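Local coordinates for protein exodeoxyribonuclease III (PDB 5J8N) that probably cuts DNA at abasic sites and trims double-stranded DNA from its 3' ends, as a metal-dependent phosphodiesterase of the AP/ExoA repair family, at residues Y203-Y208 and V217-D222; N5-N10 and P241-S246. The protein carries 3 engineered substitutions. All coordinates share one frame; numbering follows the deposited sequence.

Contact 1. Residues Y203-Y208 and V217-D222. Engineered in segment 203-208: Tyr-208 (natural residue Met).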
ATOM      1  N   TYR A 203       7.060   3.654 -12.238  1.00 13.19           N
ATOM      2  CA  TYR A 203       6.334   2.439 -11.936  1.00 11.78           C
ATOM      3  C   TYR A 203       6.773   1.856 -10.617  1.00 11.48           C
ATOM      4  O   TYR A 203       7.856   2.162 -10.100  1.00 12.20           O
ATOM      5  CB  TYR A 203       6.568   1.415 -13.067  1.00 12.92           C
ATOM      6  CG  TYR A 203       6.330   1.964 -14.444  1.00 13.50           C
ATOM      7  CD1 TYR A 203       5.151   2.640 -14.755  1.00 13.77           C
ATOM      8  CD2 TYR A 203       7.284   1.812 -15.450  1.00 14.24           C
ATOM      9  CE1 TYR A 203       4.942   3.166 -16.022  1.00 14.05           C
ATOM     10  CE2 TYR A 203       7.087   2.308 -16.742  1.00 13.94           C
ATOM     11  CZ  TYR A 203       5.921   2.994 -17.010  1.00 15.89           C
ATOM     12  OH  TYR A 203       5.738   3.540 -18.258  1.00 17.02           O
ATOM     13  N   SER A 204       5.975   0.932 -10.092  1.00 11.23           N
ATOM     14  CA  SER A 204       6.318   0.293  -8.811  1.00 10.62           C
ATOM     15  C   SER A 204       6.220  -1.211  -8.892  1.00 11.94           C
ATOM     16  O   SER A 204       6.391  -1.874  -7.873  1.00 11.44           O
ATOM     17  CB  SER A 204       5.413   0.807  -7.665  1.00 11.32           C
ATOM     18  OG  SER A 204       4.050   0.394  -7.910  1.00 11.46           O
ATOM     19  N   TRP A 205       5.921  -1.771 -10.058  1.00 11.31           N
ATOM     20  CA  TRP A 205       5.817  -3.234 -10.258  1.00 11.54           C
ATOM     21  C   TRP A 205       6.298  -3.586 -11.634  1.00 11.01           C
ATOM     22  O   TRP A 205       6.027  -2.866 -12.608  1.00 11.65           O
ATOM     23  CB  TRP A 205       4.330  -3.699 -10.098  1.00 11.98           C
ATOM     24  CG  TRP A 205       4.207  -5.171 -10.342  1.00 11.64           C
ATOM     25  CD1 TRP A 205       4.396  -6.196  -9.414  1.00 12.63           C
ATOM     26  CD2 TRP A 205       3.929  -5.835 -11.598  1.00 12.84           C
ATOM     27  NE1 TRP A 205       4.253  -7.431 -10.029  1.00 12.72           N
ATOM     28  CE2 TRP A 205       3.999  -7.256 -11.371  1.00 12.27           C
ATOM     29  CE3 TRP A 205       3.693  -5.383 -12.911  1.00 14.06           C
ATOM     30  CZ2 TRP A 205       3.770  -8.187 -12.362  1.00 14.43           C
ATOM     31  CZ3 TRP A 205       3.511  -6.342 -13.912  1.00 14.19           C
ATOM     32  CH2 TRP A 205       3.540  -7.724 -13.624  1.00 16.09           C
ATOM     33  N   TRP A 206       7.006  -4.713 -11.705  1.00 11.07           N
ATOM     34  CA  TRP A 206       7.449  -5.262 -12.978  1.00 11.80           C
ATOM     35  C   TRP A 206       7.337  -6.765 -12.914  1.00 12.99           C
ATOM     36  O   TRP A 206       7.589  -7.357 -11.845  1.00 14.72           O
ATOM     37  CB  TRP A 206       8.922  -4.920 -13.323  1.00 12.68           C
ATOM     38  CG  TRP A 206       9.268  -3.429 -13.222  1.00 12.26           C
ATOM     39  CD1 TRP A 206       9.429  -2.580 -14.254  1.00 12.93           C
ATOM     40  CD2 TRP A 206       9.497  -2.672 -12.028  1.00 11.74           C
ATOM     41  NE1 TRP A 206       9.730  -1.302 -13.792  1.00 13.60           N
ATOM     42  CE2 TRP A 206       9.780  -1.356 -12.421  1.00 13.46           C
ATOM     43  CE3 TRP A 206       9.494  -2.997 -10.656  1.00 12.91           C
ATOM     44  CZ2 TRP A 206      10.080  -0.362 -11.510  1.00 13.32           C
ATOM     45  CZ3 TRP A 206       9.768  -1.989  -9.733  1.00 13.86           C
ATOM     46  CH2 TRP A 206      10.064  -0.681 -10.189  1.00 13.66           C
ATOM     47  N   SER A 207       6.987  -7.392 -14.029  1.00 13.88           N
ATOM     48  CA  SER A 207       6.994  -8.845 -14.114  1.00 15.50           C
ATOM     49  C   SER A 207       8.404  -9.365 -13.786  1.00 14.97           C
ATOM     50  O   SER A 207       9.410  -8.714 -14.043  1.00 14.78           O
ATOM     51  CB  SER A 207       6.583  -9.246 -15.532  1.00 18.34           C
ATOM     52  OG  SER A 207       6.705 -10.673 -15.710  1.00 21.56           O
ATOM     53  N   TYR A 208       8.468 -10.582 -13.238  1.00 13.97           N
ATOM     54  CA  TYR A 208       9.744 -11.298 -13.135  1.00 14.79           C
ATOM     55  C   TYR A 208      10.233 -11.856 -14.453  1.00 16.55           C
ATOM     56  O   TYR A 208      11.305 -12.454 -14.525  1.00 18.65           O
ATOM     57  CB  TYR A 208       9.604 -12.445 -12.152  1.00 16.26           C
ATOM     58  CG  TYR A 208       9.490 -12.122 -10.678  1.00 16.68           C
ATOM     59  CD1 TYR A 208      10.564 -11.660  -9.953  1.00 22.21           C
ATOM     60  CD2 TYR A 208       8.304 -12.378 -10.016  1.00 17.06           C
ATOM     61  CE1 TYR A 208      10.423 -11.424  -8.529  1.00 17.91           C
ATOM     62  CE2 TYR A 208       8.140 -12.184  -8.633  1.00 19.57           C
ATOM     63  CZ  TYR A 208       9.219 -11.707  -7.920  1.00 15.75           C
ATOM     64  OH  TYR A 208       9.081 -11.556  -6.554  1.00 19.48           O
ATOM     65  N   VAL A 217       9.585  -2.130 -18.072  1.00 14.66           N
ATOM     66  CA  VAL A 217       8.229  -2.433 -18.521  1.00 15.77           C
ATOM     67  C   VAL A 217       7.406  -2.641 -17.275  1.00 14.99           C
ATOM     68  O   VAL A 217       7.256  -3.790 -16.804  1.00 16.69           O
ATOM     69  CB  VAL A 217       8.201  -3.670 -19.425  1.00 16.17           C
ATOM     70  CG1 VAL A 217       6.792  -3.903 -19.970  1.00 18.83           C
ATOM     71  CG2 VAL A 217       9.159  -3.471 -20.603  1.00 18.66           C
ATOM     72  N   GLY A 218       6.875  -1.560 -16.721  1.00 14.09           N
ATOM     73  CA  GLY A 218       6.300  -1.587 -15.403  1.00 13.97           C
ATOM     74  C   GLY A 218       4.897  -1.041 -15.322  1.00 13.05           C
ATOM     75  O   GLY A 218       4.339  -0.528 -16.332  1.00 14.27           O
ATOM     76  N   TRP A 219       4.377  -1.130 -14.098  1.00 12.56           N
ATOM     77  CA  TRP A 219       3.051  -0.585 -13.757  1.00 12.90           C
ATOM     78  C   TRP A 219       3.191   0.144 -12.461  1.00 13.78           C
ATOM     79  O   TRP A 219       3.899  -0.355 -11.582  1.00 13.25           O
ATOM     80  CB  TRP A 219       2.020  -1.715 -13.574  1.00 12.80           C
ATOM     81  CG  TRP A 219       1.741  -2.637 -14.701  1.00 13.33           C
ATOM     82  CD1 TRP A 219       2.632  -3.334 -15.477  1.00 13.02           C
ATOM     83  CD2 TRP A 219       0.435  -3.066 -15.102  1.00 13.31           C
ATOM     84  NE1 TRP A 219       1.954  -4.145 -16.365  1.00 14.90           N
ATOM     85  CE2 TRP A 219       0.605  -4.001 -16.146  1.00 14.70           C
ATOM     86  CE3 TRP A 219      -0.868  -2.735 -14.669  1.00 15.10           C
ATOM     87  CZ2 TRP A 219      -0.483  -4.634 -16.773  1.00 18.36           C
ATOM     88  CZ3 TRP A 219      -1.969  -3.379 -15.306  1.00 17.76           C
ATOM     89  CH2 TRP A 219      -1.750  -4.314 -16.334  1.00 17.83           C
ATOM     90  N   ARG A 220       2.479   1.253 -12.266  1.00 12.06           N
ATOM     91  CA  ARG A 220       2.397   1.878 -10.940  1.00 12.43           C
ATOM     92  C   ARG A 220       1.151   1.349 -10.244  1.00 12.93           C
ATOM     93  O   ARG A 220       0.021   1.763 -10.546  1.00 13.25           O
ATOM     94  CB  ARG A 220       2.367   3.402 -11.062  1.00 12.36           C
ATOM     95  CG  ARG A 220       2.668   4.062  -9.719  1.00 12.17           C
ATOM     96  CD  ARG A 220       2.936   5.586  -9.878  1.00 12.68           C
ATOM     97  NE  ARG A 220       1.734   6.290 -10.382  1.00 12.66           N
ATOM     98  CZ  ARG A 220       0.894   7.020  -9.635  1.00 13.09           C
ATOM     99  NH1 ARG A 220      -0.175   7.607 -10.207  1.00 13.84           N
ATOM    100  NH2 ARG A 220       1.106   7.234  -8.332  1.00 13.15           N
ATOM    101  N   LEU A 221       1.367   0.371  -9.370  1.00 11.31           N
ATOM    102  CA  LEU A 221       0.298  -0.291  -8.605  1.00 12.55           C
ATOM    103  C   LEU A 221       0.245   0.155  -7.164  1.00 10.75           C
ATOM    104  O   LEU A 221      -0.731  -0.144  -6.474  1.00 12.37           O
ATOM    105  CB  LEU A 221       0.501  -1.816  -8.607  1.00 11.81           C
ATOM    106  CG  LEU A 221       0.602  -2.432 -10.018  1.00 11.68           C
ATOM    107  CD1 LEU A 221       0.758  -3.930  -9.908  1.00 14.44           C
ATOM    108  CD2 LEU A 221      -0.683  -2.111 -10.823  1.00 14.97           C
ATOM    109  N   ASP A 222       1.322   0.814  -6.703  1.00 11.66           N
ATOM    110  CA  ASP A 222       1.471   1.147  -5.281  1.00 12.11           C
ATOM    111  C   ASP A 222       1.403   2.634  -5.136  1.00 12.11           C
ATOM    112  O   ASP A 222       2.037   3.380  -5.901  1.00 12.47           O
ATOM    113  CB  ASP A 222       2.815   0.601  -4.762  1.00 10.95           C
ATOM    114  CG  ASP A 222       2.886  -0.876  -4.962  1.00 12.68           C
ATOM    115  OD1 ASP A 222       2.326  -1.619  -4.116  1.00 13.54           O
ATOM    116  OD2 ASP A 222       3.433  -1.307  -6.000  1.00 12.26           O
TER
HETATM  117  O   HOH W   1       6.256  -6.325 -16.716  1.00 20.20           O
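Val-217 O lies 3.6 Å from Trp-206 CD1; a water donates to Val-217 O (2.7 Å) and accepts from Ser-207 N. At Gly-218 the peptide lies flat against the Tyr-203 ring, Gly-218 C 3.4 Å from Tyr-203 CG and the carbonyl oxygen over the ring centre. A CB on Gly-218 would run into Tyr-203 and Trp-206. With an alanine in place of Tyr-203, the Gly-218 peptide would probably lose its cover and move more freely.

Trp-219 N bonds to Trp-205 O (2.8 Å, 158°), in the carbonyl plane, while Trp-219 O takes Ser-204 N at 2.9 Å and, weakly, Trp-205 N: a classic beta bulge. The indoles run side by side in a T-shaped pair, planes at 85°, the CE3-CZ3 edge of Trp-205 directed at the five-membered ring of Trp-219. Trp-205 NE1 bonds Asp-247 OD2, a predicted magnesium ligand. Arg-220 carries its guanidinium off to salt bridges with Asp-160 and Asp-191. Leu-221 lays CD1 against Trp-205 CB (3.6 Å), and its N donates to Ser-204 OG (3.1 Å).

With OG held between the backbone N and the carbonyl carbon (chi1 66°), Ser-204 points its hydroxyl at Asp-222, predicted to matter for catalysis, and donates to the anti lone pair of OD2, OG to OD2 2.6 Å. Asp-222 OD2 also bonds His-248 ND1, so Ser-204 probably steadies the carboxylate against that predicted catalytic residue.

Contact 2. Residues N5-N10 and P241-S246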
ATOM      1  N   ASN A   5       8.529  10.189   7.863  1.00 15.06           N
ATOM      2  CA  ASN A   5       8.943   9.676   6.584  1.00 15.87           C
ATOM      3  C   ASN A   5       8.407   8.231   6.493  1.00 15.08           C
ATOM      4  O   ASN A   5       8.825   7.363   7.290  1.00 15.81           O
ATOM      5  CB  ASN A   5      10.454   9.724   6.500  1.00 14.38           C
ATOM      6  CG  ASN A   5      10.974   9.429   5.104  1.00 19.66           C
ATOM      7  OD1 ASN A   5      10.216   9.060   4.208  1.00 19.57           O
ATOM      8  ND2 ASN A   5      12.282   9.559   4.935  1.00 24.76           N
ATOM      9  N   LEU A   6       7.461   8.008   5.608  1.00 12.42           N
ATOM     10  CA  LEU A   6       6.782   6.753   5.475  1.00 11.99           C
ATOM     11  C   LEU A   6       7.190   6.015   4.203  1.00 13.26           C
ATOM     12  O   LEU A   6       7.309   6.624   3.131  1.00 14.16           O
ATOM     13  CB  LEU A   6       5.270   6.993   5.455  1.00 14.18           C
ATOM     14  CG  LEU A   6       4.375   5.760   5.269  1.00 15.61           C
ATOM     15  CD1 LEU A   6       3.055   5.977   6.073  1.00 20.61           C
ATOM     16  CD2 LEU A   6       4.113   5.484   3.851  1.00 19.22           C
ATOM     17  N   ILE A   7       7.396   4.693   4.315  1.00 11.06           N
ATOM     18  CA  ILE A   7       7.653   3.872   3.128  1.00 12.64           C
ATOM     19  C   ILE A   7       6.695   2.693   3.189  1.00 11.48           C
ATOM     20  O   ILE A   7       6.324   2.221   4.272  1.00 12.77           O
ATOM     21  CB  ILE A   7       9.130   3.460   3.071  1.00 12.72           C
ATOM     22  CG1 ILE A   7       9.498   2.781   1.733  1.00 13.96           C
ATOM     23  CG2 ILE A   7       9.537   2.528   4.261  1.00 14.60           C
ATOM     24  CD1 ILE A   7      11.019   2.728   1.517  1.00 13.14           C
ATOM     25  N   SER A   8       6.230   2.248   2.035  1.00 10.58           N
ATOM     26  CA  SER A   8       5.234   1.217   1.861  1.00 10.13           C
ATOM     27  C   SER A   8       5.703   0.265   0.791  1.00 11.19           C
ATOM     28  O   SER A   8       6.163   0.724  -0.282  1.00 11.29           O
ATOM     29  CB  SER A   8       3.927   1.878   1.462  1.00 13.55           C
ATOM     30  OG  SER A   8       2.883   0.912   1.172  1.00 13.03           O
ATOM     31  N   TRP A   9       5.622  -1.034   1.041  1.00 10.24           N
ATOM     32  CA  TRP A   9       6.231  -1.977   0.139  1.00 11.21           C
ATOM     33  C   TRP A   9       5.465  -3.293   0.112  1.00 10.65           C
ATOM     34  O   TRP A   9       5.347  -3.946   1.157  1.00 10.69           O
ATOM     35  CB  TRP A   9       7.698  -2.247   0.585  1.00 10.08           C
ATOM     36  CG  TRP A   9       8.533  -3.013  -0.432  1.00 10.35           C
ATOM     37  CD1 TRP A   9       8.273  -3.223  -1.768  1.00 11.66           C
ATOM     38  CD2 TRP A   9       9.809  -3.606  -0.175  1.00 10.80           C
ATOM     39  NE1 TRP A   9       9.348  -3.924  -2.370  1.00 11.06           N
ATOM     40  CE2 TRP A   9      10.299  -4.137  -1.394  1.00 11.35           C
ATOM     41  CE3 TRP A   9      10.600  -3.677   0.969  1.00 12.51           C
ATOM     42  CZ2 TRP A   9      11.512  -4.812  -1.481  1.00 12.05           C
ATOM     43  CZ3 TRP A   9      11.830  -4.316   0.883  1.00 13.44           C
ATOM     44  CH2 TRP A   9      12.268  -4.893  -0.351  1.00 13.53           C
ATOM     45  N   ASN A  10       5.028  -3.728  -1.075  1.00  9.68           N
ATOM     46  CA  ASN A  10       4.538  -5.105  -1.230  1.00  9.64           C
ATOM     47  C   ASN A  10       5.753  -6.001  -1.432  1.00  9.48           C
ATOM     48  O   ASN A  10       6.481  -5.834  -2.444  1.00 10.62           O
ATOM     49  CB  ASN A  10       3.580  -5.211  -2.420  1.00 10.23           C
ATOM     50  CG  ASN A  10       3.149  -6.636  -2.688  1.00 10.79           C
ATOM     51  OD1 ASN A  10       3.940  -7.581  -2.544  1.00 11.57           O
ATOM     52  ND2 ASN A  10       1.872  -6.820  -3.099  1.00 11.82           N
ATOM     53  N   PRO A 241      12.691   2.763  -6.939  1.00 12.07           N
ATOM     54  CA  PRO A 241      12.965   1.657  -7.859  1.00 13.68           C
ATOM     55  C   PRO A 241      14.328   0.999  -7.608  1.00 12.83           C
ATOM     56  O   PRO A 241      14.575  -0.101  -8.141  1.00 13.56           O
ATOM     57  CB  PRO A 241      12.898   2.333  -9.255  1.00 13.30           C
ATOM     58  CG  PRO A 241      13.225   3.780  -8.989  1.00 15.02           C
ATOM     59  CD  PRO A 241      12.646   4.067  -7.622  1.00 13.02           C
ATOM     60  N   GLU A 242      15.185   1.627  -6.826  1.00 12.27           N
ATOM     61  CA  GLU A 242      16.500   1.061  -6.504  1.00 14.04           C
ATOM     62  C   GLU A 242      16.397  -0.004  -5.416  1.00 12.50           C
ATOM     63  O   GLU A 242      17.384  -0.698  -5.193  1.00 14.76           O
ATOM     64  CB  GLU A 242      17.507   2.168  -6.094  1.00 14.39           C
ATOM     65  CG  GLU A 242      17.222   2.821  -4.704  1.00 13.33           C
ATOM     66  CD  GLU A 242      16.174   3.935  -4.673  1.00 15.43           C
ATOM     67  OE1 GLU A 242      16.183   4.721  -3.712  1.00 15.26           O
ATOM     68  OE2 GLU A 242      15.346   4.059  -5.600  1.00 14.55           O
ATOM     69  N   ILE A 243      15.254  -0.187  -4.783  1.00 12.52           N
ATOM     70  CA  ILE A 243      15.130  -1.187  -3.717  1.00 11.97           C
ATOM     71  C   ILE A 243      14.610  -2.491  -4.294  1.00 12.19           C
ATOM     72  O   ILE A 243      13.491  -2.537  -4.823  1.00 12.23           O
ATOM     73  CB  ILE A 243      14.216  -0.679  -2.590  1.00 12.35           C
ATOM     74  CG1 ILE A 243      14.877   0.565  -1.984  1.00 14.01           C
ATOM     75  CG2 ILE A 243      13.986  -1.807  -1.516  1.00 14.00           C
ATOM     76  CD1 ILE A 243      14.141   1.193  -0.853  1.00 16.97           C
ATOM     77  N   MET A 244      15.444  -3.521  -4.231  1.00 12.68           N
ATOM     78  CA  MET A 244      15.228  -4.835  -4.864  1.00 12.41           C
ATOM     79  C   MET A 244      14.641  -5.798  -3.865  1.00 14.98           C
ATOM     80  O   MET A 244      14.582  -5.515  -2.680  1.00 15.39           O
ATOM     81  CB  MET A 244      16.565  -5.373  -5.418  1.00 14.37           C
ATOM     82  CG  MET A 244      17.300  -4.354  -6.340  1.00 14.82           C
ATOM     83  SD  MET A 244      16.276  -3.776  -7.701  1.00 18.95           S
ATOM     84  CE  MET A 244      16.108  -5.083  -8.820  1.00 24.84           C
ATOM     85  N   GLY A 245      14.254  -6.954  -4.379  1.00 13.12           N
ATOM     86  CA  GLY A 245      13.852  -8.072  -3.525  1.00 13.96           C
ATOM     87  C   GLY A 245      12.413  -8.528  -3.687  1.00 13.26           C
ATOM     88  O   GLY A 245      12.069  -9.581  -3.147  1.00 16.17           O
ATOM     89  N   SER A 246      11.629  -7.762  -4.407  1.00 11.99           N
ATOM     90  CA  SER A 246      10.255  -8.126  -4.656  1.00 10.60           C
ATOM     91  C   SER A 246       9.900  -7.788  -6.101  1.00 12.79           C
ATOM     92  O   SER A 246      10.691  -7.120  -6.816  1.00 13.38           O
ATOM     93  CB  SER A 246       9.362  -7.325  -3.699  1.00 11.82           C
ATOM     94  OG  SER A 246       7.961  -7.481  -3.967  1.00 11.71           O
TER
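Ile-243 sets its CG2 methyl over one face of the Trp-9 indole, 4.0 Å from the centroid of the six-membered ring and 23° off the ring normal, a CH-pi contact. The methyl is nearest the rim, at Trp-9 CH2 (3.7 Å). The other branch of Ile-243 ends farther back along the strand, its CD1 4.2 Å from Ile-7 CD1, and Leu-25 of helix 22-27 touches all three side chains.

Trp-9 has CG anti to the backbone N (chi1 -169°), which carries the indole to the loop. At its edge, near the ring plane, Met-244 O comes within 3.3 Å of Trp-9 CH2. The indole N-H bonds to His-248 O, just beyond segment 241-246, while Ser-246 CB lies 3.7 Å from Trp-9 NE1. At the backbone angles of Gly-245 a CB would jam against Met-244 O, and that alone calls for glycine.

Ser-246 closes the contact: its OG donates to Asn-10 O at 2.7 Å, tilted 22° from the carbonyl plane, and also bonds His-248 N. One hydroxyl thus bridges the strand end and the backbone of a predicted catalytic residue. Asn-10, whose ND2 bonds Asp-151, has its side chain about 4 Å from the bound magnesium ion. A central strand ending in an asparagine predicted to bind metal, next to a loop leading into Asp-247 and His-248, is the active-site arrangement of the DNase I-like endonuclease/exonuclease/phosphatase fold.

Overall arrangement
The centres of the two contacts lie about 12 Å apart in the DNase I-like fold. Contact 1 lies in one sheet, as a hairpin of strands 205-206 and 218-227, whereas contact 2 joins strand 3-10 of the other, six-stranded sheet to the loop between strands 234-239 and 251-256. Along the chain 5-10 comes first, then 203-208, 217-222 and finally 241-246, so the long-range contact brackets the local one. They touch lightly, for example Asp-222 OD1 with Asn-10 CB at 4.2 Å. Both reach Asp-247 and His-248, so both contacts border the predicted catalytic and metal-binding residues.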